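Local coordinates for surface glycan binding protein B (Bacteroides ovatus, PDB 6E57) that binds mixed-linkage beta-glucan at the bacterial surface and probably serves the uptake and use of cereal beta-glucan by this gut symbiont, at residues V30-D35 and E112-K117; G148-L153 and E186-T191; N228-N233 and L269-L274. All coordinates share one frame; numbering follows the deposited sequence.

Contact 1 (V30-D35 and E112-K117)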
loop_
_atom_site.group_PDB
_atom_site.type_symbol
_atom_site.label_atom_id
_atom_site.label_comp_id
_atom_site.label_asym_id
_atom_site.label_seq_id
_atom_site.Cartn_x
_atom_site.Cartn_y
_atom_site.Cartn_z
ATOM N N VAL A 30 30.505 41.189 -14.554
ATOM C CA VAL A 30 29.064 41.240 -14.292
ATOM C C VAL A 30 28.448 39.850 -14.528
ATOM O O VAL A 30 27.583 39.415 -13.763
ATOM C CB VAL A 30 28.373 42.325 -15.147
ATOM C CG1 VAL A 30 26.883 42.420 -14.848
ATOM C CG2 VAL A 30 29.033 43.687 -14.976
ATOM N N THR A 31 28.909 39.160 -15.581
ATOM C CA THR A 31 28.385 37.849 -15.997
ATOM C C THR A 31 28.715 36.761 -14.961
ATOM O O THR A 31 27.950 35.811 -14.812
ATOM C CB THR A 31 28.912 37.459 -17.386
ATOM O OG1 THR A 31 30.339 37.526 -17.360
ATOM C CG2 THR A 31 28.386 38.345 -18.494
ATOM N N GLU A 32 29.851 36.897 -14.263
ATOM C CA GLU A 32 30.287 35.934 -13.238
ATOM C C GLU A 32 29.358 35.990 -12.018
ATOM O O GLU A 32 29.117 34.968 -11.367
ATOM C CB GLU A 32 31.716 36.222 -12.775
ATOM C CG GLU A 32 32.767 36.059 -13.855
ATOM C CD GLU A 32 34.181 36.356 -13.381
ATOM O OE1 GLU A 32 34.602 35.757 -12.374
ATOM O OE2 GLU A 32 34.851 37.201 -14.006
ATOM N N ASN A 33 28.850 37.190 -11.715
ATOM C CA ASN A 33 28.086 37.457 -10.502
ATOM C C ASN A 33 26.580 37.263 -10.747
ATOM O O ASN A 33 25.779 37.477 -9.836
ATOM C CB ASN A 33 28.378 38.865 -9.978
ATOM C CG ASN A 33 28.002 39.043 -8.523
ATOM O OD1 ASN A 33 28.346 38.216 -7.682
ATOM N ND2 ASN A 33 27.304 40.124 -8.218
ATOM N N ASP A 34 26.206 36.854 -11.967
ATOM C CA ASP A 34 24.808 36.602 -12.345
ATOM C C ASP A 34 24.247 35.413 -11.556
ATOM O O ASP A 34 24.979 34.479 -11.217
ATOM C CB ASP A 34 24.669 36.315 -13.843
ATOM C CG ASP A 34 24.698 37.542 -14.738
ATOM O OD1 ASP A 34 24.747 38.670 -14.203
ATOM O OD2 ASP A 34 24.667 37.357 -15.971
ATOM N N ASP A 35 22.935 35.461 -11.291
ATOM C CA ASP A 35 22.187 34.346 -10.716
ATOM C C ASP A 35 22.149 33.204 -11.728
ATOM O O ASP A 35 22.001 33.439 -12.925
ATOM C CB ASP A 35 20.759 34.748 -10.332
ATOM C CG ASP A 35 20.660 35.578 -9.064
ATOM O OD1 ASP A 35 21.249 35.166 -8.042
ATOM O OD2 ASP A 35 19.989 36.627 -9.107
ATOM N N GLU A 112 25.913 25.323 -9.725
ATOM C CA GLU A 112 26.630 26.322 -8.933
ATOM C C GLU A 112 27.489 27.183 -9.869
ATOM O O GLU A 112 28.117 26.670 -10.795
ATOM C CB GLU A 112 27.496 25.646 -7.869
ATOM C CG GLU A 112 27.899 26.574 -6.737
ATOM C CD GLU A 112 28.870 25.971 -5.737
ATOM O OE1 GLU A 112 29.851 25.340 -6.177
ATOM O OE2 GLU A 112 28.643 26.130 -4.520
ATOM N N THR A 113 27.501 28.494 -9.609
ATOM C CA THR A 113 28.326 29.441 -10.356
ATOM C C THR A 113 29.657 29.625 -9.617
ATOM O O THR A 113 29.824 29.145 -8.495
ATOM C CB THR A 113 27.575 30.758 -10.603
ATOM O OG1 THR A 113 28.356 31.533 -11.511
ATOM C CG2 THR A 113 27.312 31.564 -9.351
ATOM N N VAL A 114 30.593 30.331 -10.259
ATOM C CA VAL A 114 31.945 30.537 -9.724
ATOM C C VAL A 114 31.883 31.353 -8.422
ATOM O O VAL A 114 32.710 31.149 -7.535
ATOM C CB VAL A 114 32.882 31.196 -10.758
ATOM C CG1 VAL A 114 33.077 30.314 -11.984
ATOM C CG2 VAL A 114 32.417 32.588 -11.166
ATOM N N LYS A 115 30.905 32.264 -8.313
ATOM C CA LYS A 115 30.737 33.117 -7.124
ATOM C C LYS A 115 29.745 32.492 -6.127
ATOM O O LYS A 115 29.305 33.161 -5.191
ATOM C CB LYS A 115 30.325 34.532 -7.548
ATOM C CG LYS A 115 31.479 35.434 -7.977
ATOM C CD LYS A 115 32.119 36.226 -6.841
ATOM C CE LYS A 115 33.224 35.490 -6.106
ATOM N NZ LYS A 115 34.529 35.591 -6.802
ATOM N N GLY A 116 29.397 31.213 -6.324
ATOM C CA GLY A 116 28.828 30.367 -5.267
ATOM C C GLY A 116 27.307 30.339 -5.241
ATOM O O GLY A 116 26.728 29.575 -4.468
ATOM N N LYS A 117 26.656 31.173 -6.063
ATOM C CA LYS A 117 25.192 31.179 -6.189
ATOM C C LYS A 117 24.749 29.888 -6.888
ATOM O O LYS A 117 25.479 29.365 -7.728
ATOM C CB LYS A 117 24.725 32.419 -6.959
ATOM C CG LYS A 117 25.082 33.753 -6.318
ATOM C CD LYS A 117 24.805 34.931 -7.218
ATOM C CE LYS A 117 24.923 36.260 -6.505
ATOM N NZ LYS A 117 24.425 37.367 -7.352
#
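Lys117 carries the polar part of this contact. Its NZ gives a hydrogen bond to Asn33 O at 2.8 Å, with the donor close to the C=O axis (162°). The lysine chain runs extended beyond CG and crosses the Asn33 and Asp35 side chains at a slant, which brings NZ to the loop backbone. The charge has a second, weaker partner: Asp35 OD1 lies 3.9 Å from Lys117 NZ, a long salt bridge, and also lies alongside Lys117 CD.

Residues 112-117 form the end of a beta hairpin between strands 103-113 and 118-128 of a domain with a mixed five-stranded sheet, consistent with an Ig-like fold. A type I turn runs from Thr113 to Gly116. Gly116 has positive phi, and Thr113 N bonds Lys117 O at 2.9 Å, as in a type I turn with a G1 bulge. The N-terminal loop 30-35 lies against this tip.

The remaining contacts are by packing. Val114 CG2 meets Glu32 CB and OE1, each at 4.0 Å, while Lys115 CB lies 4.0 Å from Glu32 O. Thr113 OG1 sits near Glu32 O, but its hydrogen bond goes to Tyr74 O. Tyr74 also touches the side chains of Thr31 and Glu32.

Contact 2 (G148-L153 and E186-T191). With PO4 (phosphate ion), chain L.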
loop_
_atom_site.group_PDB
_atom_site.type_symbol
_atom_site.label_atom_id
_atom_site.label_comp_id
_atom_site.label_asym_id
_atom_site.label_seq_id
_atom_site.Cartn_x
_atom_site.Cartn_y
_atom_site.Cartn_z
ATOM N N GLY A 148 17.211 -11.878 9.520
ATOM C CA GLY A 148 17.139 -13.249 10.020
ATOM C C GLY A 148 15.923 -13.998 9.496
ATOM O O GLY A 148 15.905 -15.229 9.501
ATOM N N LYS A 149 14.914 -13.252 9.029
ATOM C CA LYS A 149 13.610 -13.798 8.665
ATOM C C LYS A 149 13.497 -13.913 7.143
ATOM O O LYS A 149 14.330 -13.391 6.407
ATOM C CB LYS A 149 12.495 -12.905 9.218
ATOM C CG LYS A 149 12.619 -12.584 10.699
ATOM C CD LYS A 149 11.295 -12.327 11.369
ATOM C CE LYS A 149 11.420 -12.203 12.871
ATOM N NZ LYS A 149 10.092 -12.076 13.513
ATOM N N THR A 150 12.443 -14.606 6.700
ATOM C CA THR A 150 12.129 -14.808 5.292
ATOM C C THR A 150 11.305 -13.616 4.789
ATOM O O THR A 150 10.562 -13.002 5.556
ATOM C CB THR A 150 11.391 -16.139 5.083
ATOM O OG1 THR A 150 10.169 -16.113 5.823
ATOM C CG2 THR A 150 12.205 -17.340 5.514
ATOM N N ALA A 151 11.455 -13.306 3.496
ATOM C CA ALA A 151 10.717 -12.238 2.816
ATOM C C ALA A 151 10.310 -12.718 1.416
ATOM O O ALA A 151 10.769 -13.765 0.965
ATOM C CB ALA A 151 11.565 -10.992 2.752
ATOM N N ARG A 152 9.450 -11.942 0.745
ATOM C CA ARG A 152 8.908 -12.295 -0.567
ATOM C C ARG A 152 9.155 -11.166 -1.571
ATOM O O ARG A 152 9.041 -9.992 -1.234
ATOM C CB ARG A 152 7.395 -12.519 -0.508
ATOM C CG ARG A 152 6.933 -13.454 0.597
ATOM C CD ARG A 152 5.426 -13.544 0.624
ATOM N NE ARG A 152 4.998 -14.729 1.345
ATOM C CZ ARG A 152 3.815 -15.306 1.195
ATOM N NH1 ARG A 152 2.905 -14.751 0.412
ATOM N NH2 ARG A 152 3.550 -16.442 1.817
ATOM N N LEU A 153 9.468 -11.561 -2.808
ATOM C CA LEU A 153 9.386 -10.704 -3.983
ATOM C C LEU A 153 8.279 -11.244 -4.897
ATOM O O LEU A 153 8.220 -12.450 -5.153
ATOM C CB LEU A 153 10.735 -10.698 -4.712
ATOM C CG LEU A 153 11.935 -10.203 -3.906
ATOM C CD1 LEU A 153 13.227 -10.409 -4.683
ATOM C CD2 LEU A 153 11.779 -8.741 -3.528
ATOM N N GLU A 186 10.862 -16.457 -2.485
ATOM C CA GLU A 186 11.150 -16.472 -1.060
ATOM C C GLU A 186 12.669 -16.373 -0.879
ATOM O O GLU A 186 13.421 -17.016 -1.607
ATOM C CB GLU A 186 10.584 -17.746 -0.432
ATOM C CG GLU A 186 10.303 -17.636 1.056
ATOM C CD GLU A 186 9.448 -18.764 1.612
ATOM O OE1 GLU A 186 9.861 -19.939 1.484
ATOM O OE2 GLU A 186 8.362 -18.469 2.156
ATOM N N TYR A 187 13.104 -15.554 0.085
ATOM C CA TYR A 187 14.521 -15.371 0.377
ATOM C C TYR A 187 14.688 -14.966 1.845
ATOM O O TYR A 187 13.797 -14.357 2.422
ATOM C CB TYR A 187 15.138 -14.354 -0.588
ATOM C CG TYR A 187 14.684 -12.925 -0.410
ATOM C CD1 TYR A 187 13.385 -12.539 -0.704
ATOM C CD2 TYR A 187 15.563 -11.945 0.024
ATOM C CE1 TYR A 187 12.967 -11.227 -0.554
ATOM C CE2 TYR A 187 15.161 -10.628 0.176
ATOM C CZ TYR A 187 13.858 -10.266 -0.115
ATOM O OH TYR A 187 13.453 -8.971 0.036
ATOM N N THR A 188 15.837 -15.330 2.428
ATOM C CA THR A 188 16.167 -15.038 3.821
ATOM C C THR A 188 17.074 -13.804 3.884
ATOM O O THR A 188 18.086 -13.736 3.187
ATOM C CB THR A 188 16.851 -16.233 4.498
ATOM O OG1 THR A 188 16.097 -17.414 4.226
ATOM C CG2 THR A 188 16.987 -16.059 5.995
ATOM N N ILE A 189 16.704 -12.842 4.736
ATOM C CA ILE A 189 17.525 -11.661 5.001
ATOM C C ILE A 189 18.641 -12.075 5.957
ATOM O O ILE A 189 18.370 -12.669 6.998
ATOM C CB ILE A 189 16.685 -10.504 5.584
ATOM C CG1 ILE A 189 15.438 -10.196 4.748
ATOM C CG2 ILE A 189 17.548 -9.265 5.773
ATOM C CD1 ILE A 189 15.725 -9.701 3.348
ATOM N N PRO A 190 19.928 -11.795 5.646
ATOM C CA PRO A 190 21.015 -12.082 6.581
ATOM C C PRO A 190 20.837 -11.297 7.889
ATOM O O PRO A 190 20.285 -10.196 7.871
ATOM C CB PRO A 190 22.288 -11.633 5.848
ATOM C CG PRO A 190 21.884 -11.554 4.385
ATOM C CD PRO A 190 20.409 -11.210 4.386
ATOM N N THR A 191 21.305 -11.876 9.000
ATOM C CA THR A 191 21.167 -11.279 10.333
ATOM C C THR A 191 22.067 -10.040 10.459
ATOM O O THR A 191 21.722 -9.092 11.164
ATOM C CB THR A 191 21.467 -12.308 11.433
ATOM O OG1 THR A 191 22.793 -12.804 11.250
ATOM C CG2 THR A 191 20.488 -13.463 11.440
HETATM P P PO4 L . 0.228 -17.648 0.110
HETATM O O1 PO4 L . -0.143 -16.742 -1.043
HETATM O O2 PO4 L . 1.113 -18.764 -0.396
HETATM O O3 PO4 L . -1.030 -18.247 0.710
HETATM O O4 PO4 L . 0.981 -16.841 1.149
#
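Strands 150-153 and 186-188 run antiparallel, and four backbone hydrogen bonds tie the two segments together. Ala151 and Tyr187 form the hydrogen-bonded pair: Ala151 N to Tyr187 O is 2.8 Å, and Tyr187 N to Ala151 O is 3.1 Å. Thr150 with Thr188 and Arg152 with Glu186 are non-hydrogen-bonded pairs. Beyond the strands, Ile189 N bonds Lys149 O. Gly148 N bonds Ile189 O at 2.9 Å, coming from above the carbonyl plane. Gly148 has positive phi, a backbone shape that favours glycine.

Tyr187 dominates the face it shares with Ala151. With chi1 at 69° its CG stands between the backbone N and the carbonyl carbon, which leans the CD1-CE1 side of the ring obliquely onto Ala151 and Leu153. Ring atom CE1 is 3.6 Å from Ala151 CB and 3.7 Å from Leu153 CG. Leu153 crosses the tyrosine at about a right angle. Ile189 CD1 touches the Ala151 methyl more loosely.

The other face carries Thr150, Thr188, Arg152 and Glu186. The Arg152 chain is extended from CG to NE and leads outward to a phosphate, probably from the crystallisation liquor. Both NH1 and NH2 grip the one oxygen, NH2 to phosphate O4 at 2.7 Å, with O4 at the edge and in the plane of the guanidinium. Tyr154 OH takes a further bond from NH1, and Tyr184 makes a cation-pi contact with the guanidinium.

Val145, Ile164 and Ile171 of the facing five-stranded sheet pack on Tyr187. The three-stranded sheet of 150-154, 184-188 and 175-177 thus closes one side of a beta sandwich, consistent with an Ig-like domain.

Contact 3 (N228-N233 and L269-L274)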
loop_
_atom_site.group_PDB
_atom_site.type_symbol
_atom_site.label_atom_id
_atom_site.label_comp_id
_atom_site.label_asym_id
_atom_site.label_seq_id
_atom_site.Cartn_x
_atom_site.Cartn_y
_atom_site.Cartn_z
ATOM N N ASN A 228 -6.539 1.216 11.327
ATOM C CA ASN A 228 -7.233 2.497 11.122
ATOM C C ASN A 228 -8.637 2.449 11.734
ATOM O O ASN A 228 -9.146 3.470 12.191
ATOM C CB ASN A 228 -7.339 2.866 9.641
ATOM C CG ASN A 228 -5.998 3.201 9.023
ATOM O OD1 ASN A 228 -5.282 2.312 8.564
ATOM N ND2 ASN A 228 -5.653 4.479 9.007
ATOM N N ARG A 229 -9.257 1.264 11.703
ATOM C CA ARG A 229 -10.632 1.042 12.143
ATOM C C ARG A 229 -10.676 -0.191 13.049
ATOM O O ARG A 229 -9.863 -1.105 12.899
ATOM C CB ARG A 229 -11.556 0.828 10.939
ATOM C CG ARG A 229 -11.750 2.058 10.064
ATOM C CD ARG A 229 -12.353 1.710 8.714
ATOM N NE ARG A 229 -11.461 0.883 7.906
ATOM C CZ ARG A 229 -10.443 1.343 7.181
ATOM N NH1 ARG A 229 -10.177 2.639 7.156
ATOM N NH2 ARG A 229 -9.691 0.506 6.488
ATOM N N ALA A 230 -11.639 -0.202 13.977
ATOM C CA ALA A 230 -11.856 -1.319 14.891
ATOM C C ALA A 230 -13.309 -1.309 15.375
ATOM O O ALA A 230 -13.892 -0.246 15.562
ATOM C CB ALA A 230 -10.895 -1.228 16.049
ATOM N N THR A 231 -13.878 -2.506 15.563
ATOM C CA THR A 231 -15.216 -2.671 16.128
ATOM C C THR A 231 -15.081 -3.024 17.615
ATOM O O THR A 231 -14.347 -3.944 17.977
ATOM C CB THR A 231 -16.025 -3.718 15.349
ATOM O OG1 THR A 231 -16.180 -3.265 14.004
ATOM C CG2 THR A 231 -17.391 -3.975 15.945
ATOM N N ALA A 232 -15.798 -2.279 18.464
ATOM C CA ALA A 232 -15.732 -2.430 19.914
ATOM C C ALA A 232 -16.194 -3.834 20.320
ATOM O O ALA A 232 -17.192 -4.340 19.797
ATOM C CB ALA A 232 -16.575 -1.367 20.576
ATOM N N ASN A 233 -15.435 -4.450 21.236
ATOM C CA ASN A 233 -15.812 -5.681 21.941
ATOM C C ASN A 233 -15.806 -6.900 21.008
ATOM O O ASN A 233 -16.465 -7.892 21.311
ATOM C CB ASN A 233 -17.187 -5.560 22.608
ATOM C CG ASN A 233 -17.256 -4.445 23.627
ATOM O OD1 ASN A 233 -16.473 -4.417 24.573
ATOM N ND2 ASN A 233 -18.195 -3.530 23.450
ATOM N N LEU A 269 -6.485 -9.213 18.679
ATOM C CA LEU A 269 -6.884 -8.884 20.051
ATOM C C LEU A 269 -8.390 -8.591 20.082
ATOM O O LEU A 269 -9.037 -8.547 19.036
ATOM C CB LEU A 269 -6.062 -7.685 20.546
ATOM C CG LEU A 269 -6.358 -6.328 19.898
ATOM C CD1 LEU A 269 -6.105 -5.191 20.876
ATOM C CD2 LEU A 269 -5.531 -6.122 18.639
ATOM N N THR A 270 -8.936 -8.408 21.290
ATOM C CA THR A 270 -10.306 -7.927 21.476
ATOM C C THR A 270 -10.266 -6.410 21.693
ATOM O O THR A 270 -9.788 -5.939 22.729
ATOM C CB THR A 270 -11.006 -8.630 22.648
ATOM O OG1 THR A 270 -10.885 -10.043 22.474
ATOM C CG2 THR A 270 -12.470 -8.264 22.765
ATOM N N CYS A 271 -10.757 -5.653 20.706
ATOM C CA CYS A 271 -10.869 -4.209 20.831
ATOM C C CYS A 271 -11.712 -3.886 22.061
ATOM O O CYS A 271 -12.840 -4.368 22.177
ATOM C CB CYS A 271 -11.498 -3.584 19.592
ATOM S SG CYS A 271 -11.944 -1.842 19.816
ATOM N N PRO A 272 -11.193 -3.088 23.023
ATOM C CA PRO A 272 -11.914 -2.813 24.268
ATOM C C PRO A 272 -13.227 -2.032 24.084
ATOM O O PRO A 272 -13.549 -1.591 22.977
ATOM C CB PRO A 272 -10.907 -2.009 25.105
ATOM C CG PRO A 272 -9.956 -1.416 24.091
ATOM C CD PRO A 272 -9.878 -2.435 22.976
ATOM N N ASP A 273 -13.971 -1.887 25.188
ATOM C CA ASP A 273 -15.337 -1.361 25.199
ATOM C C ASP A 273 -15.292 0.171 25.167
ATOM O O ASP A 273 -15.335 0.818 26.211
ATOM C CB ASP A 273 -16.103 -1.873 26.424
ATOM C CG ASP A 273 -17.586 -1.541 26.423
ATOM O OD1 ASP A 273 -18.186 -1.537 25.333
ATOM O OD2 ASP A 273 -18.128 -1.288 27.519
ATOM N N LEU A 274 -15.213 0.732 23.955
ATOM C CA LEU A 274 -15.094 2.171 23.743
ATOM C C LEU A 274 -16.342 2.696 23.023
ATOM O O LEU A 274 -16.929 2.009 22.176
ATOM C CB LEU A 274 -13.823 2.447 22.932
ATOM C CG LEU A 274 -12.510 2.234 23.687
ATOM C CD1 LEU A 274 -11.326 2.201 22.734
ATOM C CD2 LEU A 274 -12.306 3.307 24.746
#
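Ala230 turns its methyl toward Cys271, and Ala230 CB lies 4.0 Å from Cys271 SG. Trp236 of strand 235-240 packs on both residues. The sulfur reaches the first segment because it stands anti to the Cys271 backbone N (chi1 169°), beside the carbonyl carbon.

Thr231 points its own side chain away from residues 269-274 and meets them through its backbone. Its carbonyl oxygen rests on Cys271 CB, with Thr231 O to CB at 3.3 Å.

Ala232 continues the apolar contact. Its CA is 3.8 Å from Cys271 SG, and its CB lies near two carbonyl oxygens, Leu274 O at 3.8 Å and Pro272 O at 3.9 Å, which stand roughly at right angles as seen from it. Val307 of strand 299-315 also touches the Ala232 methyl. Here the chain leaves strand 229-231, which runs parallel to strand 299-315, and goes on to strand 235-240, which pairs antiparallel with 266-270. Strand 222-225 pairs with 235-240, and strand 229-231 then pairs with 299-315; such a split edge strand is consistent with the A and A' strands of an Ig-like sandwich.

Asn233 lies in the turn and has positive phi. Two hydrogen bonds hold it to the second segment. Its backbone N bonds Cys271 O at 2.8 Å, tilted out of the carbonyl plane, next to the backbone bonding of Val234 with Cys271. Its ND2 gives a nearly straight bond to Asp273 OD1, at 2.7 Å with an N-H...O angle of 170°. OD1 lies in the amide plane of Asn233, yet ND2 approaches from above the carboxylate plane, and the two flat groups are turned 43° apart. Asp273 is the centre of an inverse gamma turn, which presents its carboxylate to Asn233.

The three contacts follow one another along the chain, and none touch. Contacts 1 and 2 have centres about 51 Å apart, and contacts 2 and 3 about 33 Å. The centres of contacts 1 and 3 are about 62 Å apart and lie on opposite sides of the chain's centre, as befits an elongated multidomain protein. The five-stranded sheet whose strand 103-113 ends in contact 1 and the one that faces contact 2 share the strand order 1-5-4-2-3. A sodium ion lies about 10 Å from the Leu153 side chain. The glycan pocket, which includes Trp322 and Trp372, lies outside these segments. Strand 229-231 of contact 3 pairs with strand 299-315, which leads through 317-321 to Trp322.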